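Local coordinates for protein putative poly(3-hydroxybutyrate) depolymerase LpqC (Bordetella parapertussis 12822, PDB 3D0K) that is probably a serine hydrolase of the alpha/beta-hydrolase fold, putatively cleaving the ester bonds of poly(3-hydroxybutyrate), at residues A[177-182]-A[241-246]; A[201-206]-A[259-264]. All blocks are in the same frame, centred on the assembly; numbering follows the deposited sequence. Where two conformers were deposited one is given.

Contact 1: residues A[177-182]-A[241-246]; sequences YTLPTF and ARHYYE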
loop_
_atom_site.group_PDB
_atom_site.type_symbol
_atom_site.label_atom_id
_atom_site.label_comp_id
_atom_site.label_asym_id
_atom_site.label_seq_id
_atom_site.Cartn_x
_atom_site.Cartn_y
_atom_site.Cartn_z
ATOM N N TYR A 177 -6.026 -7.750 8.941
ATOM C CA TYR A 177 -4.586 -7.894 8.784
ATOM C C TYR A 177 -4.195 -9.359 8.698
ATOM O O TYR A 177 -4.754 -10.247 9.370
ATOM C CB TYR A 177 -3.861 -7.292 10.004
ATOM C CG TYR A 177 -4.025 -5.804 10.184
ATOM C CD1 TYR A 177 -3.028 -4.910 9.711
ATOM C CD2 TYR A 177 -5.194 -5.268 10.765
ATOM C CE1 TYR A 177 -3.171 -3.548 9.853
ATOM C CE2 TYR A 177 -5.347 -3.886 10.904
ATOM C CZ TYR A 177 -4.316 -3.051 10.444
ATOM O OH TYR A 177 -4.462 -1.704 10.578
ATOM N N THR A 178 -3.133 -9.584 7.949
ATOM C CA THR A 178 -2.387 -10.856 8.026
ATOM C C THR A 178 -1.500 -10.725 9.273
ATOM O O THR A 178 -0.605 -9.851 9.338
ATOM C CB THR A 178 -1.440 -10.957 6.805
ATOM O OG1 THR A 178 -2.231 -11.164 5.606
ATOM C CG2 THR A 178 -0.522 -12.187 6.962
ATOM N N LEU A 179 -1.701 -11.606 10.237
ATOM C CA LEU A 179 -0.945 -11.501 11.483
ATOM C C LEU A 179 0.461 -12.068 11.306
ATOM O O LEU A 179 0.639 -12.981 10.533
ATOM C CB LEU A 179 -1.673 -12.302 12.571
ATOM C CG LEU A 179 -3.098 -11.828 12.787
ATOM C CD1 LEU A 179 -3.825 -12.792 13.762
ATOM C CD2 LEU A 179 -3.055 -10.398 13.318
ATOM N N PRO A 180 1.445 -11.532 12.047
ATOM C CA PRO A 180 2.869 -11.901 11.852
ATOM C C PRO A 180 3.165 -13.206 12.609
ATOM O O PRO A 180 3.861 -13.220 13.635
ATOM C CB PRO A 180 3.619 -10.700 12.434
ATOM C CG PRO A 180 2.650 -10.181 13.500
ATOM C CD PRO A 180 1.274 -10.470 13.060
ATOM N N THR A 181 2.647 -14.295 12.066
ATOM C CA THR A 181 2.765 -15.610 12.694
ATOM C C THR A 181 2.448 -16.684 11.671
ATOM O O THR A 181 1.621 -16.496 10.786
ATOM C CB THR A 181 1.783 -15.785 13.900
ATOM O OG1 THR A 181 1.920 -17.115 14.422
ATOM C CG2 THR A 181 0.308 -15.597 13.491
ATOM N N PHE A 182 3.142 -17.809 11.802
ATOM C CA PHE A 182 2.932 -18.959 10.961
ATOM C C PHE A 182 1.837 -19.878 11.527
ATOM O O PHE A 182 1.574 -20.941 10.981
ATOM C CB PHE A 182 4.265 -19.670 10.753
ATOM C CG PHE A 182 5.170 -18.948 9.787
ATOM C CD1 PHE A 182 6.089 -18.006 10.231
ATOM C CD2 PHE A 182 5.069 -19.188 8.399
ATOM C CE1 PHE A 182 6.914 -17.316 9.309
ATOM C CE2 PHE A 182 5.885 -18.529 7.478
ATOM C CZ PHE A 182 6.806 -17.577 7.921
ATOM N N ALA A 241 -6.303 -2.209 13.994
ATOM C CA ALA A 241 -4.988 -1.562 13.840
ATOM C C ALA A 241 -4.146 -1.741 15.121
ATOM O O ALA A 241 -2.987 -2.153 15.082
ATOM C CB ALA A 241 -5.165 -0.047 13.508
ATOM N N ARG A 242 -4.765 -1.543 16.280
ATOM C CA ARG A 242 -4.068 -1.705 17.565
ATOM C C ARG A 242 -3.699 -3.168 17.813
ATOM O O ARG A 242 -2.635 -3.475 18.352
ATOM C CB ARG A 242 -4.955 -1.242 18.739
ATOM C CG ARG A 242 -5.480 0.190 18.637
ATOM C CD ARG A 242 -5.683 0.779 20.096
ATOM N NE ARG A 242 -4.387 1.355 20.477
ATOM C CZ ARG A 242 -4.081 2.656 20.474
ATOM N NH1 ARG A 242 -2.846 3.035 20.801
ATOM N NH2 ARG A 242 -4.993 3.585 20.176
ATOM N N HIS A 243 -4.586 -4.059 17.409
ATOM C CA HIS A 243 -4.392 -5.500 17.547
ATOM C C HIS A 243 -3.160 -5.899 16.712
ATOM O O HIS A 243 -2.312 -6.640 17.211
ATOM C CB HIS A 243 -5.652 -6.218 17.084
ATOM C CG HIS A 243 -5.637 -7.706 17.275
ATOM N ND1 HIS A 243 -5.091 -8.567 16.345
ATOM C CD2 HIS A 243 -6.130 -8.488 18.262
ATOM C CE1 HIS A 243 -5.237 -9.821 16.759
ATOM N NE2 HIS A 243 -5.862 -9.802 17.922
ATOM N N TYR A 244 -3.078 -5.427 15.465
ATOM C CA TYR A 244 -1.948 -5.763 14.579
ATOM C C TYR A 244 -0.610 -5.293 15.144
ATOM O O TYR A 244 0.381 -6.055 15.199
ATOM C CB TYR A 244 -2.179 -5.150 13.182
ATOM C CG TYR A 244 -1.123 -5.453 12.157
ATOM C CD1 TYR A 244 -0.843 -6.781 11.734
ATOM C CD2 TYR A 244 -0.448 -4.386 11.521
ATOM C CE1 TYR A 244 0.144 -7.018 10.724
ATOM C CE2 TYR A 244 0.465 -4.629 10.518
ATOM C CZ TYR A 244 0.750 -5.945 10.139
ATOM O OH TYR A 244 1.670 -6.141 9.118
ATOM N N TYR A 245 -0.601 -4.034 15.546
ATOM C CA TYR A 245 0.555 -3.441 16.196
ATOM C C TYR A 245 1.062 -4.264 17.391
ATOM O O TYR A 245 2.235 -4.584 17.478
ATOM C CB TYR A 245 0.280 -1.995 16.582
ATOM C CG TYR A 245 1.480 -1.338 17.227
ATOM C CD1 TYR A 245 2.582 -0.938 16.458
ATOM C CD2 TYR A 245 1.521 -1.122 18.606
ATOM C CE1 TYR A 245 3.676 -0.310 17.068
ATOM C CE2 TYR A 245 2.637 -0.515 19.213
ATOM C CZ TYR A 245 3.679 -0.110 18.435
ATOM O OH TYR A 245 4.763 0.485 19.038
ATOM N N GLU A 246 0.170 -4.646 18.301
ATOM C CA GLU A 246 0.601 -5.433 19.466
ATOM C C GLU A 246 1.081 -6.838 19.058
ATOM O O GLU A 246 2.032 -7.377 19.659
ATOM C CB GLU A 246 -0.508 -5.494 20.538
ATOM C CG GLU A 246 -0.877 -4.119 21.160
ATOM C CD GLU A 246 -2.361 -4.022 21.542
ATOM O OE1 GLU A 246 -2.759 -3.092 22.285
ATOM O OE2 GLU A 246 -3.143 -4.868 21.056
HETATM O O HOH W 1 1.712 -8.715 8.390
#

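Contact 2: residues A[201-206]-A[259-264]; sequences ARLLAY and FGWQLQ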
loop_
_atom_site.group_PDB
_atom_site.type_symbol
_atom_site.label_atom_id
_atom_site.label_comp_id
_atom_site.label_asym_id
_atom_site.label_seq_id
_atom_site.Cartn_x
_atom_site.Cartn_y
_atom_site.Cartn_z
ATOM N N ALA A 201 11.190 -11.698 9.884
ATOM C CA ALA A 201 12.172 -10.829 10.542
ATOM C C ALA A 201 12.264 -9.503 9.793
ATOM O O ALA A 201 12.274 -8.441 10.408
ATOM C CB ALA A 201 13.556 -11.504 10.600
ATOM N N ARG A 202 12.320 -9.557 8.462
ATOM C CA ARG A 202 12.437 -8.323 7.676
ATOM C C ARG A 202 11.189 -7.447 7.817
ATOM O O ARG A 202 11.298 -6.187 7.946
ATOM C CB ARG A 202 12.625 -8.639 6.201
ATOM C CG ARG A 202 13.938 -9.325 5.868
ATOM C CD ARG A 202 13.742 -9.795 4.445
ATOM N NE ARG A 202 14.457 -11.011 4.057
ATOM C CZ ARG A 202 15.780 -11.131 4.050
ATOM N NH1 ARG A 202 16.553 -10.118 4.455
ATOM N NH2 ARG A 202 16.329 -12.283 3.672
ATOM N N LEU A 203 10.023 -8.100 7.813
ATOM C CA LEU A 203 8.739 -7.371 8.063
ATOM C C LEU A 203 8.760 -6.623 9.373
ATOM O O LEU A 203 8.422 -5.408 9.452
ATOM C CB LEU A 203 7.557 -8.350 8.019
ATOM C CG LEU A 203 6.181 -7.844 8.456
ATOM C CD1 LEU A 203 5.685 -6.769 7.464
ATOM C CD2 LEU A 203 5.210 -8.995 8.658
ATOM N N LEU A 204 9.075 -7.352 10.451
ATOM C CA LEU A 204 9.139 -6.769 11.778
ATOM C C LEU A 204 10.113 -5.618 11.944
ATOM O O LEU A 204 9.830 -4.699 12.677
ATOM C CB LEU A 204 9.397 -7.859 12.843
ATOM C CG LEU A 204 8.280 -8.906 13.028
ATOM C CD1 LEU A 204 8.754 -10.063 13.909
ATOM C CD2 LEU A 204 6.983 -8.262 13.624
ATOM N N ALA A 205 11.245 -5.659 11.240
ATOM C CA ALA A 205 12.296 -4.657 11.385
ATOM C C ALA A 205 11.933 -3.350 10.696
ATOM O O ALA A 205 12.418 -2.262 11.083
ATOM C CB ALA A 205 13.613 -5.197 10.811
ATOM N N TYR A 206 11.115 -3.457 9.641
ATOM C CA TYR A 206 10.898 -2.327 8.748
ATOM C C TYR A 206 10.142 -1.224 9.499
ATOM O O TYR A 206 9.209 -1.520 10.251
ATOM C CB TYR A 206 10.141 -2.757 7.476
ATOM C CG TYR A 206 10.228 -1.635 6.404
ATOM C CD1 TYR A 206 9.333 -0.576 6.419
ATOM C CD2 TYR A 206 11.250 -1.628 5.428
ATOM C CE1 TYR A 206 9.416 0.454 5.510
ATOM C CE2 TYR A 206 11.339 -0.589 4.488
ATOM C CZ TYR A 206 10.400 0.450 4.540
ATOM O OH TYR A 206 10.459 1.477 3.611
ATOM N N PHE A 259 12.200 -4.309 16.300
ATOM C CA PHE A 259 10.828 -4.024 15.898
ATOM C C PHE A 259 10.715 -2.562 15.487
ATOM O O PHE A 259 10.936 -1.675 16.306
ATOM C CB PHE A 259 9.903 -4.283 17.067
ATOM C CG PHE A 259 8.449 -4.022 16.785
ATOM C CD1 PHE A 259 7.758 -4.791 15.831
ATOM C CD2 PHE A 259 7.737 -3.084 17.562
ATOM C CE1 PHE A 259 6.412 -4.575 15.603
ATOM C CE2 PHE A 259 6.346 -2.861 17.328
ATOM C CZ PHE A 259 5.696 -3.599 16.381
ATOM N N GLY A 260 10.356 -2.333 14.226
ATOM C CA GLY A 260 10.409 -1.006 13.606
ATOM C C GLY A 260 9.055 -0.332 13.422
ATOM O O GLY A 260 9.008 0.867 13.088
ATOM N N TRP A 261 7.959 -1.058 13.647
ATOM C CA TRP A 261 6.630 -0.484 13.309
ATOM C C TRP A 261 6.282 0.685 14.205
ATOM O O TRP A 261 6.734 0.756 15.338
ATOM C CB TRP A 261 5.509 -1.510 13.387
ATOM C CG TRP A 261 5.661 -2.736 12.572
ATOM C CD1 TRP A 261 6.655 -3.048 11.617
ATOM C CD2 TRP A 261 4.761 -3.836 12.584
ATOM N NE1 TRP A 261 6.392 -4.292 11.086
ATOM C CE2 TRP A 261 5.234 -4.785 11.641
ATOM C CE3 TRP A 261 3.570 -4.107 13.304
ATOM C CZ2 TRP A 261 4.595 -6.018 11.423
ATOM C CZ3 TRP A 261 2.901 -5.325 13.062
ATOM C CH2 TRP A 261 3.425 -6.274 12.148
ATOM N N GLN A 262 5.491 1.624 13.672
ATOM C CA GLN A 262 4.954 2.706 14.455
ATOM C C GLN A 262 3.463 2.734 14.204
ATOM O O GLN A 262 3.021 2.673 13.046
ATOM C CB GLN A 262 5.568 4.041 14.012
ATOM C CG GLN A 262 7.101 3.973 13.816
ATOM C CD GLN A 262 7.914 4.485 15.012
ATOM O OE1 GLN A 262 8.806 5.337 14.841
ATOM N NE2 GLN A 262 7.610 3.997 16.222
ATOM N N LEU A 263 2.705 2.836 15.283
ATOM C CA LEU A 263 1.271 3.057 15.239
ATOM C C LEU A 263 0.969 4.556 15.357
ATOM O O LEU A 263 1.266 5.189 16.380
ATOM C CB LEU A 263 0.566 2.263 16.352
ATOM C CG LEU A 263 -0.966 2.481 16.411
ATOM C CD1 LEU A 263 -1.671 1.909 15.150
ATOM C CD2 LEU A 263 -1.640 1.892 17.675
ATOM N N GLN A 264 0.393 5.141 14.324
ATOM C CA GLN A 264 0.119 6.578 14.371
ATOM C C GLN A 264 -1.381 6.798 14.331
ATOM O O GLN A 264 -2.012 6.553 13.316
ATOM C CB GLN A 264 0.824 7.281 13.180
ATOM C CG GLN A 264 0.433 8.755 13.067
ATOM C CD GLN A 264 0.955 9.575 14.226
ATOM O OE1 GLN A 264 0.188 10.061 15.089
ATOM N NE2 GLN A 264 2.267 9.754 14.255
#

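Contact 1: residues A[177-182]-A[241-246]
The irregular loop 177-182 runs past one turn of helix 237-255, residues 241-246, without any hydrogen bond between them, and the two chains come nearest at Leu-179 and Tyr-244, whose CA atoms lie 6.6 Å apart. Side chains therefore do the joining, and two tyrosines carry most of it. The rings of Tyr-177 and Tyr-244 form an offset stack, with centroids 4.3 Å apart and planes tilted by 20°. The root of the helix tyrosine takes part as well: Tyr-244 CB sits over the centre of the Tyr-177 ring, 3.6 Å from its centroid, in a CH-pi contact. With CG anti to the backbone N (chi1 -178°), the ring of Tyr-244 leaves the helix so that it lies against Tyr-177 and beside Thr-178 O. The far end of Tyr-177 reaches the preceding part of the turn, its OH 3.3 Å from Ala-241 CA and almost as near CB; with no more than a methyl group there, the phenol can lie against the helix backbone.

Polar atoms are met at the rim of the second ring. Thr-178 O approaches the edge of Tyr-244, 3.2 Å from CE1, and a water bridges this carbonyl to the hydroxyl, donating to Thr-178 O and lying 2.7 Å from Tyr-244 OH. Pro-180, the centre of an inverse gamma turn, brings CD to 4.3 Å from Tyr-244 CE1; its rigid ring suits a sharp bend beside a flat neighbour. At the border, Leu-179 CD2 meets the edge of the His-243 imidazole. His-155 contacts both tyrosine rings, and Ile-210 of strand 209-213 lies against them too.

The arrangement is that of a long loop after a strand of an alpha/beta-hydrolase sheet packing, through stacked aromatics, on the helix of the beta-alpha-beta crossover joining strands 209-213 and 262-266.

Contact 2: residues A[201-206]-A[259-264]
Two successive carbonyls at the end of helix 197-205 each receive an N-H from the segment 259-264. Trp-261 NE1 donates to Leu-203 O at 2.8 Å with an angle of 162° at the hydrogen; the acceptor lies close to the indole plane, but the donor stands 42° out of the carbonyl plane and so does not sit on a lone pair. The backbone supplies the second bond, Gly-260 N to Leu-204 O at 2.9 Å, and this donor does lie in the plane of its carbonyl.

Weaker contacts continue the pattern. Tyr-206 O comes in the indole plane to the ring edge, 3.3 Å from Trp-261 CD1, while Phe-259 CA and Gly-260 CA make CA-H...O contacts with Leu-204 O and Ala-205 O. Glycine suits this place because it presents only hydrogen to the cluster of carbonyls, allowing Gly-260 CA within 4.7 Å of Ala-205 CA.

Trp-261 CG lies beside its own backbone N (chi1 -56°), and with chi2 near zero the pyrrole edge, carrying NE1, meets the helix end. The benzo portion then meets leucines: Leu-203 CG is 3.8 Å from Trp-261 CZ2, and Leu-204 CD2 lies over one face near the rim, 3.9 Å from the same CZ2. Leu-204 CD2 also touches the Phe-259 ring, at 4.2 Å from CD1. The branched end of Leu-204 thus touches both aromatic groups, while Phe-259 CE1 itself lies over the indole near its rim. Tyr-206 points away, its hydroxyl bonded to Phe-166 O.

Tryptophan thus serves both chemistries, giving its N-H to a helix-end carbonyl and its hydrocarbon surface to the core. Because backbone carbonyls gather where this helix finishes, the two hydrogens, donated by residues just ahead of strand 262-266, probably offset their partial negative charge.

Overall arrangement
Following the chain, the loop 177-182 comes after strand 168-172 and precedes helix 197-205, whose last turn holds the first half of contact 2. Strand 209-213 and then helix 237-255 come next, and residues 241-246 close contact 1 over 58 intervening residues. Contact 2 closes last, at 259-264, over 52. Their segments alternate, so the two loops cross rather than nest. With centres 11 Å apart they also meet directly: Tyr-244 stacks on Trp-261, with Tyr-244 CZ 3.4 Å from Trp-261 CH2. Together they tie the long loop and helices 197-205 and 237-255 to one another and to strand 262-266, at one edge of the sheet.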